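Local coordinates for protein nicotinate-nucleotide pyrophosphorylase (Francisella tularensis subsp. tularensis, PDB 3TQV) that probably catalyses the conversion of quinolinate and phosphoribosyl diphosphate to nicotinate mononucleotide, carbon dioxide and diphosphate, a step of NAD+ biosynthesis, at residues Arg101-Ala106 against Leu281-Gln286; Lys143-Phe148 against Lys274-Ile279. One frame throughout, in Å; residues are numbered along the deposited sequence.

In the fold
The two contacts lie in different parts of the fold, their centres about 24 Å apart, and are nested along the chain: 101-106, 143-148, 274-279 and finally 281-286. Contact 1 packs the start of helix 100-130 on the last strand, an edge of the four-stranded antiparallel sheet. Contact 2 brings together two loops of the phosphoribosyltransferase region built round the parallel sheet, beside the predicted substrate site. Helix 100-130 links them, since its middle packs on Ile145 and Ile276 of contact 2. After the loop 274-279 the chain returns to the antiparallel sheet, so its end is built into the region where it began. Both contacts also touch the second subunit.

Contact 1. Residues Arg101-Ala106 against Leu281-Gln286; sequences RSILTA and LSLQVQ
Helix 101-106 and strand 281-285 run antiparallel, at 170° between their directions, with their axes 10.3 Å apart and Leu104 and Val285 the nearest pair of CA atoms. The contact is wholly apolar and rests on methyl groups. Ile103 CG2 and Val285 CG2 each meet two methyls. Ile103 CG2 reaches CD2 of Leu283 at 4.0 Å and CG2 of Val285 at the same distance, so it bridges two strand residues that point to the same side of the sheet. With chi1 at -71°, this branch stands anti to the backbone N of Ile103, while CG1 takes the place beside that nitrogen. The side chain of Ile103 meets Leu283 nearly at a right angle but runs past Val285 in the opposite direction. Leu104 adds its CD2, 4.2 Å from Val285 CG2, although its CB does not point at the strand. This is a helix packed on the face of the four-stranded antiparallel sheet, in the N-terminal domain fold of the family. Leu283 extends it along helix 100-130 to Glu107 and Leu111, and Leu281 to Leu111 and Ile114. His178 of the second subunit packs on Leu104. Helix 61-71 touches Ala106, and strand 45-52 pairs with 281-285.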
ATOM      1  N   ARG B 101     -20.373 -10.364  17.335  1.00 20.77           N
ATOM      2  CA  ARG B 101     -18.980 -10.389  17.740  1.00 21.42           C
ATOM      3  C   ARG B 101     -18.100 -10.708  16.554  1.00 20.99           C
ATOM      4  O   ARG B 101     -17.109 -10.038  16.303  1.00 23.77           O
ATOM      5  CB  ARG B 101     -18.780 -11.415  18.861  1.00 22.60           C
ATOM      6  CG  ARG B 101     -19.726 -11.207  20.027  1.00 23.33           C
ATOM      7  CD  ARG B 101     -19.338 -12.055  21.212  1.00 24.59           C
ATOM      8  NE  ARG B 101     -20.102 -11.724  22.414  1.00 26.48           N
ATOM      9  CZ  ARG B 101     -20.048 -12.430  23.535  1.00 28.45           C
ATOM     10  NH1 ARG B 101     -19.267 -13.491  23.599  1.00 24.05           N
ATOM     11  NH2 ARG B 101     -20.765 -12.082  24.587  1.00 30.66           N
ATOM     12  N   SER B 102     -18.481 -11.744  15.824  1.00 26.12           N
ATOM     13  CA  SER B 102     -17.789 -12.128  14.599  1.00 25.35           C
ATOM     14  C   SER B 102     -17.739 -10.921  13.663  1.00 23.22           C
ATOM     15  O   SER B 102     -16.673 -10.522  13.201  1.00 22.95           O
ATOM     16  CB  SER B 102     -18.533 -13.284  13.927  1.00 23.34           C
ATOM     17  OG  SER B 102     -18.752 -14.357  14.823  1.00 25.81           O
ATOM     18  N   ILE B 103     -18.901 -10.324  13.417  1.00 26.91           N
ATOM     19  CA  ILE B 103     -19.009  -9.190  12.515  1.00 30.06           C
ATOM     20  C   ILE B 103     -18.122  -8.018  12.945  1.00 30.95           C
ATOM     21  O   ILE B 103     -17.416  -7.427  12.114  1.00 27.18           O
ATOM     22  CB  ILE B 103     -20.466  -8.713  12.394  1.00 25.26           C
ATOM     23  CG1 ILE B 103     -21.296  -9.722  11.600  1.00 26.14           C
ATOM     24  CG2 ILE B 103     -20.530  -7.364  11.701  1.00 20.68           C
ATOM     25  CD1 ILE B 103     -22.787  -9.445  11.627  1.00 23.57           C
ATOM     26  N   LEU B 104     -18.167  -7.683  14.233  1.00 18.72           N
ATOM     27  CA  LEU B 104     -17.396  -6.560  14.739  1.00 22.12           C
ATOM     28  C   LEU B 104     -15.909  -6.838  14.607  1.00 18.90           C
ATOM     29  O   LEU B 104     -15.086  -5.915  14.569  1.00 14.96           O
ATOM     30  CB  LEU B 104     -17.735  -6.257  16.205  1.00 22.51           C
ATOM     31  CG  LEU B 104     -19.103  -5.631  16.491  1.00 22.06           C
ATOM     32  CD1 LEU B 104     -19.294  -5.378  17.986  1.00 24.77           C
ATOM     33  CD2 LEU B 104     -19.322  -4.363  15.662  1.00 18.75           C
ATOM     34  N   THR B 105     -15.573  -8.118  14.548  1.00 28.47           N
ATOM     35  CA  THR B 105     -14.188  -8.539  14.455  1.00 26.24           C
ATOM     36  C   THR B 105     -13.753  -8.612  12.999  1.00 25.17           C
ATOM     37  O   THR B 105     -12.662  -8.160  12.648  1.00 23.00           O
ATOM     38  CB  THR B 105     -13.972  -9.883  15.162  1.00 22.22           C
ATOM     39  OG1 THR B 105     -14.218  -9.711  16.568  1.00 22.98           O
ATOM     40  CG2 THR B 105     -12.548 -10.378  14.946  1.00 15.42           C
ATOM     41  N   ALA B 106     -14.616  -9.169  12.156  1.00 19.19           N
ATOM     42  CA  ALA B 106     -14.343  -9.241  10.724  1.00 19.31           C
ATOM     43  C   ALA B 106     -14.104  -7.850  10.123  1.00 20.73           C
ATOM     44  O   ALA B 106     -13.313  -7.679   9.179  1.00 14.01           O
ATOM     45  CB  ALA B 106     -15.489  -9.932  10.008  1.00 12.51           C
ATOM     46  N   LEU B 281     -14.842   3.901   3.238  1.00  9.41           N
ATOM     47  CA  LEU B 281     -15.866   2.900   3.434  1.00 12.28           C
ATOM     48  C   LEU B 281     -16.398   3.042   4.827  1.00 16.65           C
ATOM     49  O   LEU B 281     -15.816   3.743   5.639  1.00 13.83           O
ATOM     50  CB  LEU B 281     -15.271   1.501   3.276  1.00 13.49           C
ATOM     51  CG  LEU B 281     -14.691   1.214   1.901  1.00 13.81           C
ATOM     52  CD1 LEU B 281     -14.301  -0.250   1.792  1.00 11.33           C
ATOM     53  CD2 LEU B 281     -15.703   1.602   0.835  1.00 13.57           C
ATOM     54  N   SER B 282     -17.505   2.372   5.107  1.00 21.00           N
ATOM     55  CA  SER B 282     -18.030   2.309   6.456  1.00 24.17           C
ATOM     56  C   SER B 282     -18.900   1.046   6.606  1.00 24.03           C
ATOM     57  O   SER B 282     -19.687   0.713   5.725  1.00 23.63           O
ATOM     58  CB  SER B 282     -18.806   3.593   6.768  1.00 18.92           C
ATOM     59  OG  SER B 282     -19.356   3.553   8.065  1.00 22.62           O
ATOM     60  N   LEU B 283     -18.734   0.315   7.701  1.00 31.02           N
ATOM     61  CA  LEU B 283     -19.649  -0.782   7.984  1.00 28.04           C
ATOM     62  C   LEU B 283     -20.718  -0.317   8.979  1.00 31.36           C
ATOM     63  O   LEU B 283     -20.414   0.038  10.117  1.00 29.79           O
ATOM     64  CB  LEU B 283     -18.899  -1.994   8.542  1.00 21.28           C
ATOM     65  CG  LEU B 283     -19.751  -3.251   8.779  1.00 27.23           C
ATOM     66  CD1 LEU B 283     -20.105  -3.889   7.461  1.00 25.36           C
ATOM     67  CD2 LEU B 283     -19.028  -4.254   9.659  1.00 19.38           C
ATOM     68  N   GLN B 284     -21.967  -0.288   8.551  1.00 19.42           N
ATOM     69  CA  GLN B 284     -23.039   0.054   9.476  1.00 23.36           C
ATOM     70  C   GLN B 284     -23.625  -1.230  10.080  1.00 22.46           C
ATOM     71  O   GLN B 284     -24.215  -2.064   9.380  1.00 19.42           O
ATOM     72  CB  GLN B 284     -24.109   0.939   8.804  1.00 21.26           C
ATOM     73  CG  GLN B 284     -23.557   2.249   8.214  1.00 23.18           C
ATOM     74  CD  GLN B 284     -23.086   3.237   9.283  1.00 26.48           C
ATOM     75  OE1 GLN B 284     -23.805   3.509  10.248  1.00 26.50           O
ATOM     76  NE2 GLN B 284     -21.884   3.781   9.114  1.00 32.46           N
ATOM     77  N   VAL B 285     -23.417  -1.386  11.384  1.00 19.61           N
ATOM     78  CA  VAL B 285     -23.817  -2.587  12.096  1.00 20.22           C
ATOM     79  C   VAL B 285     -25.072  -2.370  12.939  1.00 30.92           C
ATOM     80  O   VAL B 285     -25.000  -1.797  14.028  1.00 31.19           O
ATOM     81  CB  VAL B 285     -22.671  -3.098  13.010  1.00 21.28           C
ATOM     82  CG1 VAL B 285     -23.124  -4.283  13.854  1.00 18.75           C
ATOM     83  CG2 VAL B 285     -21.476  -3.484  12.184  1.00 17.34           C
ATOM     84  N   GLN B 286     -26.208  -2.820  12.409  1.00 28.87           N
ATOM     85  CA  GLN B 286     -27.468  -2.896  13.155  1.00 36.21           C
ATOM     86  C   GLN B 286     -28.686  -3.101  12.264  1.00 46.67           C
ATOM     87  O   GLN B 286     -29.123  -2.176  11.582  1.00 43.19           O
ATOM     88  CB  GLN B 286     -27.678  -1.682  14.057  1.00 39.76           C
ATOM     89  CG  GLN B 286     -27.466  -1.990  15.527  1.00 40.06           C
ATOM     90  CD  GLN B 286     -28.208  -3.235  15.958  1.00 38.22           C
ATOM     91  OE1 GLN B 286     -28.180  -4.262  15.277  1.00 40.72           O
ATOM     92  NE2 GLN B 286     -28.900  -3.147  17.092  1.00 43.37           N
TER

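Contact 2. Residues Lys143-Phe148 against Lys274-Ile279; sequences KTIPGF and KHIKAI. With PO4 (phosphate ion), chain E.
Lys274 NZ donates a hydrogen bond of 2.7 Å to O2 of a bound phosphate ion, which also accepts one from the backbone N of Gly270. Lys143 lies alongside phosphate O4, with its CE and NZ both 3.0 Å from that oxygen. Lys143 NZ and Lys274 NZ, 6.1 Å apart, approach the phosphate from directions about a right angle apart. The lysine chains run together at mid-length, where CD of Lys143 meets CD of Lys274 at 3.8 Å, and then part. Lys143 leads away from CD onward, with a final bend at chi4 of 62°, whereas Lys274 bends at chi3 of 59°. Lys143, Gly270 and the nearby Asn250 are predicted to bind substrate. The phosphate, probably from the crystallisation liquor, is therefore consistent with a pocket suited to anionic substrate groups, and Arg108 of the second subunit brings a further positive charge near Lys143.

Behind the lysines, Ile145 CD1 makes a van der Waals contact with the carbonyl O of Lys274 at 4.1 Å. The apolar pair is Ile145 CG1 with Ile276 CD1, at 4.4 Å. Segment 143-148 then closes in a type II beta turn, in which Phe148 N bonds to Ile145 O at 2.8 Å and Gly147 takes the positive phi of the third position. The Phe148 ring turns its edge to the carbonyl oxygens of Ile145 and Pro146, and the residue occupies the N-cap position of helix 149-159. All this belongs to the C-terminal, TIM-barrel-related domain with its parallel strands. Lys143 O is hydrogen-bonded to Thr273 OG1 near the end of helix 271-274, which 274-279 leaves. Met116 and Thr120 of helix 100-130 pack on Ile145 and Ile276 respectively, and Gln152 of helix 149-159 touches both isoleucines, so the two loops meet between these helices.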
ATOM      1  N   LYS B 143       6.084  -2.070  -9.785  1.00  7.56           N
ATOM      2  CA  LYS B 143       6.077  -1.158  -8.640  1.00 10.24           C
ATOM      3  C   LYS B 143       4.814  -1.392  -7.806  1.00 10.75           C
ATOM      4  O   LYS B 143       3.820  -0.660  -7.881  1.00 10.75           O
ATOM      5  CB  LYS B 143       6.252   0.302  -9.070  1.00 11.66           C
ATOM      6  CG  LYS B 143       7.561   0.576  -9.849  1.00 14.47           C
ATOM      7  CD  LYS B 143       7.627   2.028 -10.311  1.00 16.93           C
ATOM      8  CE  LYS B 143       9.062   2.526 -10.504  1.00 13.25           C
ATOM      9  NZ  LYS B 143       9.718   1.719 -11.555  1.00 14.77           N
ATOM     10  N   THR B 144       4.903  -2.432  -6.989  1.00 15.78           N
ATOM     11  CA  THR B 144       3.781  -3.027  -6.310  1.00 19.91           C
ATOM     12  C   THR B 144       4.012  -3.032  -4.784  1.00 16.45           C
ATOM     13  O   THR B 144       5.161  -2.939  -4.326  1.00 14.80           O
ATOM     14  CB  THR B 144       3.681  -4.460  -6.826  1.00 19.39           C
ATOM     15  OG1 THR B 144       2.540  -4.590  -7.677  1.00 23.91           O
ATOM     16  CG2 THR B 144       3.624  -5.462  -5.686  1.00 19.42           C
ATOM     17  N   ILE B 145       2.937  -3.133  -3.998  1.00 11.12           N
ATOM     18  CA  ILE B 145       3.087  -3.370  -2.559  1.00 12.74           C
ATOM     19  C   ILE B 145       3.502  -4.820  -2.294  1.00  8.34           C
ATOM     20  O   ILE B 145       2.829  -5.751  -2.723  1.00 11.09           O
ATOM     21  CB  ILE B 145       1.804  -3.100  -1.761  1.00  6.66           C
ATOM     22  CG1 ILE B 145       1.166  -1.782  -2.204  1.00  8.21           C
ATOM     23  CG2 ILE B 145       2.137  -3.094  -0.258  1.00  4.32           C
ATOM     24  CD1 ILE B 145       2.148  -0.604  -2.199  1.00  7.56           C
ATOM     25  N   PRO B 146       4.615  -5.014  -1.584  1.00  8.15           N
ATOM     26  CA  PRO B 146       5.101  -6.380  -1.432  1.00 14.61           C
ATOM     27  C   PRO B 146       4.005  -7.335  -0.956  1.00 15.83           C
ATOM     28  O   PRO B 146       3.245  -6.998  -0.046  1.00 12.57           O
ATOM     29  CB  PRO B 146       6.204  -6.218  -0.390  1.00 10.16           C
ATOM     30  CG  PRO B 146       6.796  -4.877  -0.732  1.00 11.67           C
ATOM     31  CD  PRO B 146       5.581  -4.033  -1.065  1.00  8.94           C
ATOM     32  N   GLY B 147       3.930  -8.506  -1.591  1.00  4.38           N
ATOM     33  CA  GLY B 147       2.982  -9.538  -1.223  1.00  5.65           C
ATOM     34  C   GLY B 147       1.657  -9.378  -1.933  1.00  4.38           C
ATOM     35  O   GLY B 147       0.773 -10.220  -1.816  1.00  9.01           O
ATOM     36  N   PHE B 148       1.520  -8.275  -2.653  1.00 10.69           N
ATOM     37  CA  PHE B 148       0.273  -7.902  -3.304  1.00 13.22           C
ATOM     38  C   PHE B 148       0.503  -7.744  -4.788  1.00 12.70           C
ATOM     39  O   PHE B 148      -0.155  -6.923  -5.426  1.00 13.45           O
ATOM     40  CB  PHE B 148      -0.252  -6.573  -2.753  1.00 10.09           C
ATOM     41  CG  PHE B 148      -0.893  -6.690  -1.408  1.00 10.47           C
ATOM     42  CD1 PHE B 148      -2.276  -6.761  -1.296  1.00 13.17           C
ATOM     43  CD2 PHE B 148      -0.113  -6.727  -0.258  1.00  7.12           C
ATOM     44  CE1 PHE B 148      -2.893  -6.893  -0.060  1.00 10.06           C
ATOM     45  CE2 PHE B 148      -0.702  -6.838   0.999  1.00  8.60           C
ATOM     46  CZ  PHE B 148      -2.115  -6.920   1.104  1.00 10.07           C
ATOM     47  N   LYS B 274       2.140   1.783  -7.112  1.00 24.75           N
ATOM     48  CA  LYS B 274       3.048   2.487  -6.203  1.00 26.00           C
ATOM     49  C   LYS B 274       2.370   3.243  -5.048  1.00 27.00           C
ATOM     50  O   LYS B 274       2.742   3.108  -3.878  1.00 19.85           O
ATOM     51  CB  LYS B 274       3.784   3.528  -7.042  1.00 24.26           C
ATOM     52  CG  LYS B 274       5.165   3.815  -6.621  1.00 26.67           C
ATOM     53  CD  LYS B 274       5.942   4.395  -7.788  1.00 33.70           C
ATOM     54  CE  LYS B 274       5.307   5.654  -8.301  1.00 24.24           C
ATOM     55  NZ  LYS B 274       6.253   6.247  -9.261  1.00 28.24           N
ATOM     56  N   HIS B 275       1.409   4.090  -5.397  1.00 25.17           N
ATOM     57  CA  HIS B 275       0.688   4.880  -4.412  1.00 22.57           C
ATOM     58  C   HIS B 275      -0.639   4.200  -4.122  1.00 25.95           C
ATOM     59  O   HIS B 275      -1.076   3.345  -4.888  1.00 28.01           O
ATOM     60  CB  HIS B 275       0.440   6.296  -4.939  1.00 21.40           C
ATOM     61  CG  HIS B 275       1.675   6.987  -5.425  1.00 20.12           C
ATOM     62  ND1 HIS B 275       2.911   6.800  -4.843  1.00 28.86           N
ATOM     63  CD2 HIS B 275       1.870   7.855  -6.445  1.00 22.82           C
ATOM     64  CE1 HIS B 275       3.811   7.534  -5.474  1.00 25.84           C
ATOM     65  NE2 HIS B 275       3.206   8.181  -6.452  1.00 20.59           N
ATOM     66  N   ILE B 276      -1.267   4.568  -3.010  1.00 24.41           N
ATOM     67  CA  ILE B 276      -2.625   4.128  -2.710  1.00 17.22           C
ATOM     68  C   ILE B 276      -3.500   5.289  -2.260  1.00 17.84           C
ATOM     69  O   ILE B 276      -3.182   5.983  -1.300  1.00 18.10           O
ATOM     70  CB  ILE B 276      -2.672   3.077  -1.601  1.00 18.91           C
ATOM     71  CG1 ILE B 276      -1.718   1.908  -1.895  1.00 20.78           C
ATOM     72  CG2 ILE B 276      -4.075   2.566  -1.462  1.00 15.54           C
ATOM     73  CD1 ILE B 276      -2.177   0.970  -3.021  1.00 19.44           C
ATOM     74  N   LYS B 277      -4.606   5.513  -2.957  1.00 34.72           N
ATOM     75  CA  LYS B 277      -5.647   6.385  -2.440  1.00 31.29           C
ATOM     76  C   LYS B 277      -6.777   5.462  -2.006  1.00 25.36           C
ATOM     77  O   LYS B 277      -7.562   4.991  -2.828  1.00 26.51           O
ATOM     78  CB  LYS B 277      -6.105   7.385  -3.503  1.00 26.23           C
ATOM     79  CG  LYS B 277      -7.106   8.420  -3.022  1.00 24.55           C
ATOM     80  CD  LYS B 277      -6.582   9.212  -1.815  1.00 34.73           C
ATOM     81  CE  LYS B 277      -7.716   9.909  -1.023  1.00 47.87           C
ATOM     82  NZ  LYS B 277      -8.391  11.020  -1.765  1.00 56.84           N
ATOM     83  N   ALA B 278      -6.830   5.155  -0.716  1.00 19.59           N
ATOM     84  CA  ALA B 278      -7.879   4.270  -0.213  1.00 17.67           C
ATOM     85  C   ALA B 278      -9.279   4.882  -0.351  1.00 18.20           C
ATOM     86  O   ALA B 278      -9.498   6.074  -0.103  1.00 17.97           O
ATOM     87  CB  ALA B 278      -7.609   3.860   1.231  1.00 15.59           C
ATOM     88  N   ILE B 279     -10.215   4.047  -0.776  1.00 17.32           N
ATOM     89  CA  ILE B 279     -11.609   4.423  -0.829  1.00 15.60           C
ATOM     90  C   ILE B 279     -12.183   4.475   0.573  1.00 14.50           C
ATOM     91  O   ILE B 279     -11.913   3.597   1.399  1.00 13.50           O
ATOM     92  CB  ILE B 279     -12.427   3.406  -1.646  1.00 14.79           C
ATOM     93  CG1 ILE B 279     -11.934   3.379  -3.102  1.00 20.15           C
ATOM     94  CG2 ILE B 279     -13.911   3.713  -1.538  1.00 14.56           C
ATOM     95  CD1 ILE B 279     -11.566   4.766  -3.681  1.00 15.58           C
TER
HETATM   96  P   PO4 E 288       7.030   4.900 -13.141  1.00 30.00           P
HETATM   97  O1  PO4 E 288       7.557   6.162 -13.769  1.00 30.00           O
HETATM   98  O2  PO4 E 288       6.464   5.253 -11.799  1.00 30.00           O
HETATM   99  O3  PO4 E 288       5.993   4.333 -14.075  1.00 30.00           O
HETATM  100  O4  PO4 E 288       8.123   3.873 -12.991  1.00 30.00           O